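Local structure of ferritin (Pseudo-nitzschia multiseries, 4IWK) at residues Ala39-Met42 and Leu43-Ala47; Glu49-His52 and Gly53-Phe56; Val57-Ala60 and Asn61-Ile65; Ala119-Asn122 and Pro123-Gln127. The protein probably stores iron in a soluble, non-toxic form, taking up ferrous iron and oxidising it with dioxygen for deposition as ferric hydroxide. All blocks are in the same frame, centred on the assembly; numbering follows the deposited sequence.

Contacts 1, 2 and 3 follow one another along helix 36-62, and contact 4 lies on helix 115-145 of the same four-helix bundle. All four are local, between side chains about one helical turn apart, so none closes a long loop, and none nests in or crosses another. Contact 1 brings the iron ligand E45. Contact 2 follows with E49 and H52, its centre about 14 Å from that of contact 1. Contact 3 begins where contact 2 ends and finishes the helix. Contact 4 packs on contacts 2 and 3: F56 meets F120, L121 and F124, and F59 meets F120. Contacts 1 to 3 touch a second subunit; contacts 3 and 4 touch a third.

Contact 1 (Ala39-Met42 and Leu43-Ala47); sequences AAYM and LAESA
Y41 and E45 lie side by side one helical turn apart and point the same way. E45 can be followed outward. Its CB sits over the turn before, with M42 O 3.6 Å from E45 CB. CG is anti to the carbonyl carbon (chi1 -72°), which brings it 3.6 Å from Y41 O and lets it touch the ring, with E45 CG 3.8 Å from Y41 CE2. The chain then bends at chi2, and the carboxylate plane ends up 26° from the ring plane. At the tip, E45 OE1 binds an iron(III) ion whose other protein ligands are E48 and E131. This site lies beside the diiron centre inside the ferritin four-helix bundle, and helix 36-62 supplies E45 and E48. Y41 has also been seen to bind iron in this protein, though no iron is bound to it in this chain. The backbone is regular helix. E45 N donates to Y41 O at 3.0 Å, and S46 N donates to M42 O at 2.8 Å. M42 leads away to W88 and I91 of helix 84-111 and to Y23 and F30 of helix 3-32. S46 OG is hydrogen-bonded to R50 of the second subunit, where L43 packs on L54.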
loop_
_atom_site.group_PDB
_atom_site.type_symbol
_atom_site.label_atom_id
_atom_site.label_comp_id
_atom_site.label_asym_id
_atom_site.label_seq_id
_atom_site.Cartn_x
_atom_site.Cartn_y
_atom_site.Cartn_z
ATOM N N ALA A 39 15.291 -5.603 42.408
ATOM C CA ALA A 39 14.014 -6.191 42.806
ATOM C C ALA A 39 13.319 -6.734 41.597
ATOM O O ALA A 39 12.729 -7.818 41.650
ATOM C CB ALA A 39 13.177 -5.098 43.490
ATOM N N ALA A 40 13.336 -5.982 40.502
ATOM C CA ALA A 40 12.576 -6.478 39.292
ATOM C C ALA A 40 13.220 -7.728 38.728
ATOM O O ALA A 40 12.463 -8.632 38.315
ATOM C CB ALA A 40 12.572 -5.353 38.245
ATOM N N TYR A 41 14.566 -7.855 38.820
ATOM C CA TYR A 41 15.236 -9.081 38.418
ATOM C C TYR A 41 14.718 -10.214 39.290
ATOM O O TYR A 41 14.415 -11.312 38.770
ATOM C CB TYR A 41 16.726 -8.898 38.474
ATOM C CG TYR A 41 17.498 -10.044 37.868
ATOM C CD1 TYR A 41 18.110 -9.896 36.600
ATOM C CD2 TYR A 41 17.730 -11.229 38.589
ATOM C CE1 TYR A 41 18.839 -10.904 36.060
ATOM C CE2 TYR A 41 18.426 -12.274 37.999
ATOM C CZ TYR A 41 18.975 -12.101 36.769
ATOM O OH TYR A 41 19.719 -13.154 36.246
ATOM N N MET A 42 14.699 -9.989 40.586
ATOM C CA MET A 42 14.269 -11.098 41.507
ATOM C C MET A 42 12.783 -11.484 41.219
ATOM O O MET A 42 12.438 -12.696 41.269
ATOM C CB MET A 42 14.465 -10.702 42.985
ATOM C CG MET A 42 15.932 -10.403 43.350
ATOM S SD MET A 42 16.931 -11.908 43.120
ATOM C CE MET A 42 18.653 -11.456 43.553
ATOM N N LEU A 43 11.921 -10.497 41.003
ATOM C CA LEU A 43 10.524 -10.816 40.671
ATOM C C LEU A 43 10.380 -11.665 39.383
ATOM O O LEU A 43 9.584 -12.597 39.375
ATOM C CB LEU A 43 9.745 -9.466 40.686
ATOM C CG LEU A 43 8.293 -9.667 40.787
ATOM C CD1 LEU A 43 7.994 -10.040 42.249
ATOM C CD2 LEU A 43 7.797 -8.252 40.462
ATOM N N ALA A 44 11.189 -11.361 38.350
ATOM C CA ALA A 44 11.116 -12.112 37.104
ATOM C C ALA A 44 11.575 -13.536 37.423
ATOM O O ALA A 44 10.961 -14.477 36.929
ATOM C CB ALA A 44 11.996 -11.423 36.040
ATOM N N GLU A 45 12.656 -13.698 38.191
ATOM C CA GLU A 45 13.026 -15.054 38.542
ATOM C C GLU A 45 12.035 -15.763 39.431
ATOM O O GLU A 45 11.925 -17.029 39.280
ATOM C CB GLU A 45 14.313 -15.057 39.368
ATOM C CG GLU A 45 15.523 -14.727 38.517
ATOM C CD GLU A 45 15.774 -15.877 37.570
ATOM O OE1 GLU A 45 15.585 -17.071 37.956
ATOM O OE2 GLU A 45 16.105 -15.511 36.439
ATOM N N SER A 46 11.341 -15.080 40.343
ATOM C CA SER A 46 10.331 -15.780 41.144
ATOM C C SER A 46 9.263 -16.379 40.163
ATOM O O SER A 46 8.813 -17.505 40.392
ATOM C CB SER A 46 9.627 -14.741 42.033
ATOM O OG SER A 46 8.620 -15.355 42.766
ATOM N N ALA A 47 8.896 -15.635 39.121
ATOM C CA ALA A 47 7.874 -16.177 38.202
ATOM C C ALA A 47 8.489 -17.336 37.408
ATOM O O ALA A 47 7.754 -18.321 37.152
ATOM C CB ALA A 47 7.447 -15.052 37.222
#

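Contact 2 (Glu49-His52 and Gly53-Phe56); sequences EREH and GLGF. With FE (Fe (III) ion), chain G; FE (Fe (III) ion), chain I.
H52 O accepts from F56 N at 3.0 Å. The same oxygen lies at the edge of the F56 ring, in its plane, with H52 O 3.2 Å from F56 CD1. On the side chains of the first turn sit two iron(III) ions, bridged by the carboxylate of E49. E49 OE1 is 2.1 Å from the iron of chain G, and E49 OE2 is 2.1 Å from the iron of chain I. H52, less than one turn on, adds ND1 to the chain G ion at a longer 2.5 Å. Its CG is anti to the carbonyl carbon (chi1 -64°), which swings the ring to the same side as the E49 carboxylate. Water 2 also bridges the two ions and lies in the plane of the imidazole at its edge. E16 completes the protein ligands of the chain G ion, E95 and E131 those of the chain I ion. L54 CD1 lies over one face of the R50 guanidinium, 3.6 Å from R50 NH1, while R50 NH2 is hydrogen-bonded to S46 OG of the second subunit. The carboxylate-bridged pair of irons, with its histidine ligand, is the diiron ferroxidase centre characteristic of ferritins.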
loop_
_atom_site.group_PDB
_atom_site.type_symbol
_atom_site.label_atom_id
_atom_site.label_comp_id
_atom_site.label_asym_id
_atom_site.label_seq_id
_atom_site.Cartn_x
_atom_site.Cartn_y
_atom_site.Cartn_z
ATOM N N GLU A 49 10.858 -19.483 38.281
ATOM C CA GLU A 49 10.948 -20.757 39.055
ATOM C C GLU A 49 9.561 -21.334 39.252
ATOM O O GLU A 49 9.427 -22.588 39.244
ATOM C CB GLU A 49 11.497 -20.432 40.468
ATOM C CG GLU A 49 12.906 -19.902 40.464
ATOM C CD GLU A 49 13.913 -20.962 40.144
ATOM O OE1 GLU A 49 13.475 -22.076 39.897
ATOM O OE2 GLU A 49 15.094 -20.739 40.380
ATOM N N ARG A 50 8.524 -20.525 39.433
ATOM C CA ARG A 50 7.194 -21.151 39.459
ATOM C C ARG A 50 6.885 -21.830 38.111
ATOM O O ARG A 50 6.367 -22.958 38.142
ATOM C CB ARG A 50 6.173 -20.011 39.729
ATOM C CG ARG A 50 4.761 -20.615 39.860
ATOM C CD ARG A 50 3.814 -19.549 40.427
ATOM N NE ARG A 50 2.417 -20.138 40.504
ATOM C CZ ARG A 50 1.669 -20.067 39.401
ATOM N NH1 ARG A 50 2.196 -19.559 38.307
ATOM N NH2 ARG A 50 0.471 -20.596 39.313
ATOM N N GLU A 51 7.235 -21.193 36.969
ATOM C CA GLU A 51 7.081 -21.944 35.680
ATOM C C GLU A 51 7.838 -23.272 35.630
ATOM O O GLU A 51 7.234 -24.255 35.115
ATOM C CB GLU A 51 7.466 -21.072 34.465
ATOM C CG GLU A 51 6.586 -19.844 34.312
ATOM C CD GLU A 51 5.114 -20.227 34.070
ATOM O OE1 GLU A 51 4.805 -21.303 33.460
ATOM O OE2 GLU A 51 4.224 -19.538 34.586
ATOM N N HIS A 52 9.072 -23.331 36.196
ATOM C CA HIS A 52 9.741 -24.627 36.249
ATOM C C HIS A 52 8.910 -25.642 37.021
ATOM O O HIS A 52 8.707 -26.826 36.578
ATOM C CB HIS A 52 11.082 -24.540 36.935
ATOM C CG HIS A 52 12.034 -23.696 36.199
ATOM N ND1 HIS A 52 13.213 -23.228 36.750
ATOM C CD2 HIS A 52 11.949 -23.180 34.931
ATOM C CE1 HIS A 52 13.814 -22.453 35.861
ATOM N NE2 HIS A 52 13.082 -22.403 34.761
ATOM N N GLY A 53 8.416 -25.239 38.206
ATOM C CA GLY A 53 7.655 -26.212 39.021
ATOM C C GLY A 53 6.408 -26.648 38.206
ATOM O O GLY A 53 6.042 -27.819 38.274
ATOM N N LEU A 54 5.735 -25.697 37.566
ATOM C CA LEU A 54 4.548 -26.065 36.769
ATOM C C LEU A 54 4.884 -27.046 35.644
ATOM O O LEU A 54 4.058 -27.934 35.352
ATOM C CB LEU A 54 3.883 -24.857 36.137
ATOM C CG LEU A 54 3.225 -23.927 37.229
ATOM C CD1 LEU A 54 2.727 -22.632 36.547
ATOM C CD2 LEU A 54 2.066 -24.576 38.026
ATOM N N GLY A 55 6.069 -26.873 35.053
ATOM C CA GLY A 55 6.545 -27.768 33.977
ATOM C C GLY A 55 6.683 -29.171 34.543
ATOM O O GLY A 55 6.302 -30.191 33.899
ATOM N N PHE A 56 7.254 -29.280 35.745
ATOM C CA PHE A 56 7.403 -30.622 36.421
ATOM C C PHE A 56 6.006 -31.210 36.743
ATOM O O PHE A 56 5.771 -32.401 36.521
ATOM C CB PHE A 56 8.252 -30.547 37.706
ATOM C CG PHE A 56 9.736 -30.607 37.422
ATOM C CD1 PHE A 56 10.420 -29.545 36.889
ATOM C CD2 PHE A 56 10.372 -31.852 37.528
ATOM C CE1 PHE A 56 11.793 -29.666 36.525
ATOM C CE2 PHE A 56 11.688 -31.973 37.164
ATOM C CZ PHE A 56 12.419 -30.903 36.674
HETATM FE FE FE G . 14.342 -23.672 38.876
HETATM FE FE FE I . 16.495 -20.761 38.804
HETATM O O HOH W 1 15.365 -25.411 38.432
HETATM O O HOH W 2 16.120 -22.607 38.448
HETATM O O HOH W 3 15.572 -19.596 37.744
#

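Contact 3 (Val57-Ala60 and Asn61-Ile65); sequences VDFA and NKRNI
A60 and I65 form the tight, buried part of this contact. A60 CB is 3.7 Å from I65 CB, and F9 of helix 3-32 packs against both residues. Next to them the F59 ring lies alongside the R63 chain, with F59 CZ 3.8 Å from R63 CG. F59 has CG anti to the backbone N (chi1 180°), which carries its ring there. The side that carries D58, N61 and K62 is bridged by water, and D58 is exposed. D58 and K62 make only a long salt bridge, D58 OD2 to K62 NZ at 3.8 Å. Water 5 fits between them, donating to D58 OD2 and accepting from K62 NZ. Water 4 does the same between D58 OD1 and N61 ND2. K62 NZ is also hydrogen-bonded to N130 of the third subunit. The backbone closes the helix at its C-terminal end. R63 N donates to F59 O at 2.8 Å and only weakly to A60 O. I65 N donates to A60 O at 2.8 Å, and N64 N donates to N61 O at 3.3 Å. N64, with positive phi (58°), is the C-prime residue of a Schellman motif that ends helix 36-62 of the ferritin bundle.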
loop_
_atom_site.group_PDB
_atom_site.type_symbol
_atom_site.label_atom_id
_atom_site.label_comp_id
_atom_site.label_asym_id
_atom_site.label_seq_id
_atom_site.Cartn_x
_atom_site.Cartn_y
_atom_site.Cartn_z
ATOM N N VAL A 57 5.035 -30.402 37.212
ATOM C CA VAL A 57 3.699 -30.951 37.554
ATOM C C VAL A 57 3.044 -31.450 36.264
ATOM O O VAL A 57 2.474 -32.584 36.291
ATOM C CB VAL A 57 2.801 -29.823 38.119
ATOM C CG1 VAL A 57 1.334 -30.325 38.166
ATOM C CG2 VAL A 57 3.318 -29.472 39.516
ATOM N N ASP A 58 3.160 -30.695 35.162
ATOM C CA ASP A 58 2.490 -31.095 33.867
ATOM C C ASP A 58 3.104 -32.436 33.403
ATOM O O ASP A 58 2.365 -33.340 33.079
ATOM C CB ASP A 58 2.755 -30.002 32.823
ATOM C CG ASP A 58 2.037 -30.294 31.522
ATOM O OD1 ASP A 58 0.912 -30.813 31.531
ATOM O OD2 ASP A 58 2.661 -30.093 30.507
ATOM N N PHE A 59 4.457 -32.547 33.450
ATOM C CA PHE A 59 5.040 -33.836 32.967
ATOM C C PHE A 59 4.655 -34.953 33.912
ATOM O O PHE A 59 4.280 -36.070 33.454
ATOM C CB PHE A 59 6.586 -33.730 32.932
ATOM C CG PHE A 59 7.227 -34.974 32.474
ATOM C CD1 PHE A 59 7.377 -35.210 31.109
ATOM C CD2 PHE A 59 7.653 -35.890 33.410
ATOM C CE1 PHE A 59 7.985 -36.390 30.681
ATOM C CE2 PHE A 59 8.294 -37.096 32.995
ATOM C CZ PHE A 59 8.440 -37.318 31.596
ATOM N N ALA A 60 4.637 -34.712 35.213
ATOM C CA ALA A 60 4.254 -35.787 36.181
ATOM C C ALA A 60 2.845 -36.248 35.907
ATOM O O ALA A 60 2.568 -37.475 35.876
ATOM C CB ALA A 60 4.390 -35.345 37.645
ATOM N N ASN A 61 1.916 -35.301 35.646
ATOM C CA ASN A 61 0.525 -35.676 35.339
ATOM C C ASN A 61 0.486 -36.596 34.127
ATOM O O ASN A 61 -0.189 -37.634 34.135
ATOM C CB ASN A 61 -0.390 -34.431 35.035
ATOM C CG ASN A 61 -0.663 -33.543 36.316
ATOM O OD1 ASN A 61 -0.439 -33.978 37.460
ATOM N ND2 ASN A 61 -1.001 -32.281 36.088
ATOM N N LYS A 62 1.230 -36.221 33.083
ATOM C CA LYS A 62 1.205 -36.986 31.802
ATOM C C LYS A 62 1.838 -38.331 32.041
ATOM O O LYS A 62 1.344 -39.321 31.406
ATOM C CB LYS A 62 1.999 -36.217 30.712
ATOM C CG LYS A 62 1.209 -35.000 30.238
ATOM C CD LYS A 62 1.813 -34.217 29.102
ATOM C CE LYS A 62 3.193 -33.727 29.364
ATOM N NZ LYS A 62 3.512 -32.963 28.093
ATOM N N ARG A 63 2.863 -38.441 32.913
ATOM C CA ARG A 63 3.586 -39.705 33.087
ATOM C C ARG A 63 2.998 -40.546 34.219
ATOM O O ARG A 63 3.629 -41.470 34.683
ATOM C CB ARG A 63 5.098 -39.404 33.256
ATOM C CG ARG A 63 5.953 -40.197 32.177
ATOM C CD ARG A 63 5.836 -41.706 32.329
ATOM N NE ARG A 63 6.487 -42.001 33.571
ATOM C CZ ARG A 63 7.799 -42.135 33.707
ATOM N NH1 ARG A 63 8.480 -42.180 32.576
ATOM N NH2 ARG A 63 8.355 -42.337 34.963
ATOM N N ASN A 64 1.841 -40.120 34.755
ATOM C CA ASN A 64 1.259 -40.827 35.907
ATOM C C ASN A 64 2.148 -40.893 37.096
ATOM O O ASN A 64 2.145 -41.864 37.868
ATOM C CB ASN A 64 0.622 -42.210 35.484
ATOM C CG ASN A 64 -0.240 -42.067 34.273
ATOM O OD1 ASN A 64 0.138 -42.610 33.190
ATOM N ND2 ASN A 64 -1.261 -41.234 34.321
ATOM N N ILE A 65 2.859 -39.800 37.376
ATOM C CA ILE A 65 3.655 -39.674 38.576
ATOM C C ILE A 65 2.733 -38.867 39.542
ATOM O O ILE A 65 2.471 -37.715 39.295
ATOM C CB ILE A 65 4.982 -38.942 38.291
ATOM C CG1 ILE A 65 5.884 -39.831 37.371
ATOM C CG2 ILE A 65 5.718 -38.610 39.610
ATOM C CD1 ILE A 65 7.145 -39.106 36.847
HETATM O O HOH W 4 -0.952 -32.041 33.029
HETATM O O HOH W 5 2.246 -30.392 28.030
#

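Contact 4 (Ala119-Asn122 and Pro123-Gln127); sequences AFLN and PFHLQ
L121 O accepts from H125 N at 2.9 Å and, weakly, from F124 N at 2.8 Å, at a proline kink in helix 115-145 of the ferritin four-helix bundle. P123 has no N-H to give, and F124 N has no bond to the turn before, to F120 O. P123 CD packs there instead, 3.5 Å from F120 O. L126 N donates to N122 O at 3.2 Å. Among the side chains, F120 and F124 form an oblique aromatic pair, with ring centroids 5.2 Å apart and planes at 46°. CG is anti to the backbone N in F120 (chi1 175°) but to the carbonyl carbon in F124 (chi1 -67°), and the rings meet on one side of the helix. F56 meets F120 edge-to-face, and F59 stacks on F120. On another side, the H125 ring comes against L121, whose carbonyl oxygen lies over one of its faces. N122 packs on A119, and H125 on A116, of the fourth subunit. F120 O and L121 O lie at the edge of the F124 ring in its plane. The rings touch most closely where F124 CE2 sits over one face of F120, off centre toward its rim, 3.6 Å from F120 CZ.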
loop_
_atom_site.group_PDB
_atom_site.type_symbol
_atom_site.label_atom_id
_atom_site.label_comp_id
_atom_site.label_asym_id
_atom_site.label_seq_id
_atom_site.Cartn_x
_atom_site.Cartn_y
_atom_site.Cartn_z
ATOM N N ALA A 119 15.398 -37.662 29.640
ATOM C CA ALA A 119 15.268 -36.743 28.494
ATOM C C ALA A 119 14.508 -35.430 28.857
ATOM O O ALA A 119 14.891 -34.320 28.472
ATOM C CB ALA A 119 14.505 -37.428 27.353
ATOM N N PHE A 120 13.459 -35.597 29.714
ATOM C CA PHE A 120 12.782 -34.389 30.161
ATOM C C PHE A 120 13.702 -33.427 30.921
ATOM O O PHE A 120 13.529 -32.245 30.836
ATOM C CB PHE A 120 11.597 -34.862 31.070
ATOM C CG PHE A 120 10.840 -33.703 31.725
ATOM C CD1 PHE A 120 10.009 -32.908 30.969
ATOM C CD2 PHE A 120 11.029 -33.443 33.073
ATOM C CE1 PHE A 120 9.295 -31.803 31.554
ATOM C CE2 PHE A 120 10.343 -32.327 33.661
ATOM C CZ PHE A 120 9.499 -31.529 32.893
ATOM N N LEU A 121 14.606 -34.001 31.736
ATOM C CA LEU A 121 15.472 -33.186 32.590
ATOM C C LEU A 121 16.552 -32.451 31.795
ATOM O O LEU A 121 17.061 -31.399 32.245
ATOM C CB LEU A 121 16.140 -34.035 33.681
ATOM C CG LEU A 121 15.204 -34.756 34.658
ATOM C CD1 LEU A 121 16.003 -35.571 35.633
ATOM C CD2 LEU A 121 14.460 -33.617 35.420
ATOM N N ASN A 122 16.928 -32.953 30.621
ATOM C CA ASN A 122 18.082 -32.337 29.941
ATOM C C ASN A 122 18.071 -30.839 29.763
ATOM O O ASN A 122 19.065 -30.155 30.108
ATOM C CB ASN A 122 18.339 -33.119 28.605
ATOM C CG ASN A 122 19.000 -34.411 28.833
ATOM O OD1 ASN A 122 18.878 -35.296 27.932
ATOM N ND2 ASN A 122 19.559 -34.649 29.934
ATOM N N PRO A 123 16.977 -30.222 29.332
ATOM C CA PRO A 123 17.019 -28.751 29.189
ATOM C C PRO A 123 17.089 -28.063 30.516
ATOM O O PRO A 123 17.634 -26.943 30.570
ATOM C CB PRO A 123 15.663 -28.398 28.523
ATOM C CG PRO A 123 15.057 -29.721 28.108
ATOM C CD PRO A 123 15.866 -30.881 28.598
ATOM N N PHE A 124 16.619 -28.700 31.575
ATOM C CA PHE A 124 16.801 -28.089 32.908
ATOM C C PHE A 124 18.244 -28.185 33.360
ATOM O O PHE A 124 18.777 -27.251 34.022
ATOM C CB PHE A 124 15.913 -28.831 33.964
ATOM C CG PHE A 124 14.388 -28.615 33.696
ATOM C CD1 PHE A 124 13.766 -27.455 34.192
ATOM C CD2 PHE A 124 13.659 -29.468 32.897
ATOM C CE1 PHE A 124 12.404 -27.218 33.891
ATOM C CE2 PHE A 124 12.313 -29.284 32.621
ATOM C CZ PHE A 124 11.685 -28.144 33.105
ATOM N N HIS A 125 18.933 -29.305 33.007
ATOM C CA HIS A 125 20.352 -29.327 33.371
ATOM C C HIS A 125 21.121 -28.155 32.759
ATOM O O HIS A 125 21.970 -27.505 33.431
ATOM C CB HIS A 125 20.970 -30.694 32.893
ATOM C CG HIS A 125 20.469 -31.852 33.681
ATOM N ND1 HIS A 125 20.016 -33.041 33.109
ATOM C CD2 HIS A 125 20.286 -31.969 35.009
ATOM C CE1 HIS A 125 19.655 -33.875 34.097
ATOM N NE2 HIS A 125 19.775 -33.217 35.238
ATOM N N LEU A 126 20.837 -27.893 31.469
ATOM C CA LEU A 126 21.552 -26.861 30.739
ATOM C C LEU A 126 21.108 -25.484 31.185
ATOM O O LEU A 126 21.913 -24.642 31.315
ATOM C CB LEU A 126 21.334 -27.044 29.229
ATOM C CG LEU A 126 21.936 -28.375 28.757
ATOM C CD1 LEU A 126 21.655 -28.500 27.259
ATOM C CD2 LEU A 126 23.466 -28.354 28.983
ATOM N N GLN A 127 19.814 -25.341 31.541
ATOM C CA GLN A 127 19.359 -24.031 32.029
ATOM C C GLN A 127 20.102 -23.732 33.353
ATOM O O GLN A 127 20.536 -22.593 33.505
ATOM C CB GLN A 127 17.834 -24.053 32.203
ATOM C CG GLN A 127 17.295 -22.845 33.049
ATOM C CD GLN A 127 17.126 -21.540 32.305
ATOM O OE1 GLN A 127 16.866 -20.444 32.929
ATOM N NE2 GLN A 127 17.251 -21.619 30.969
#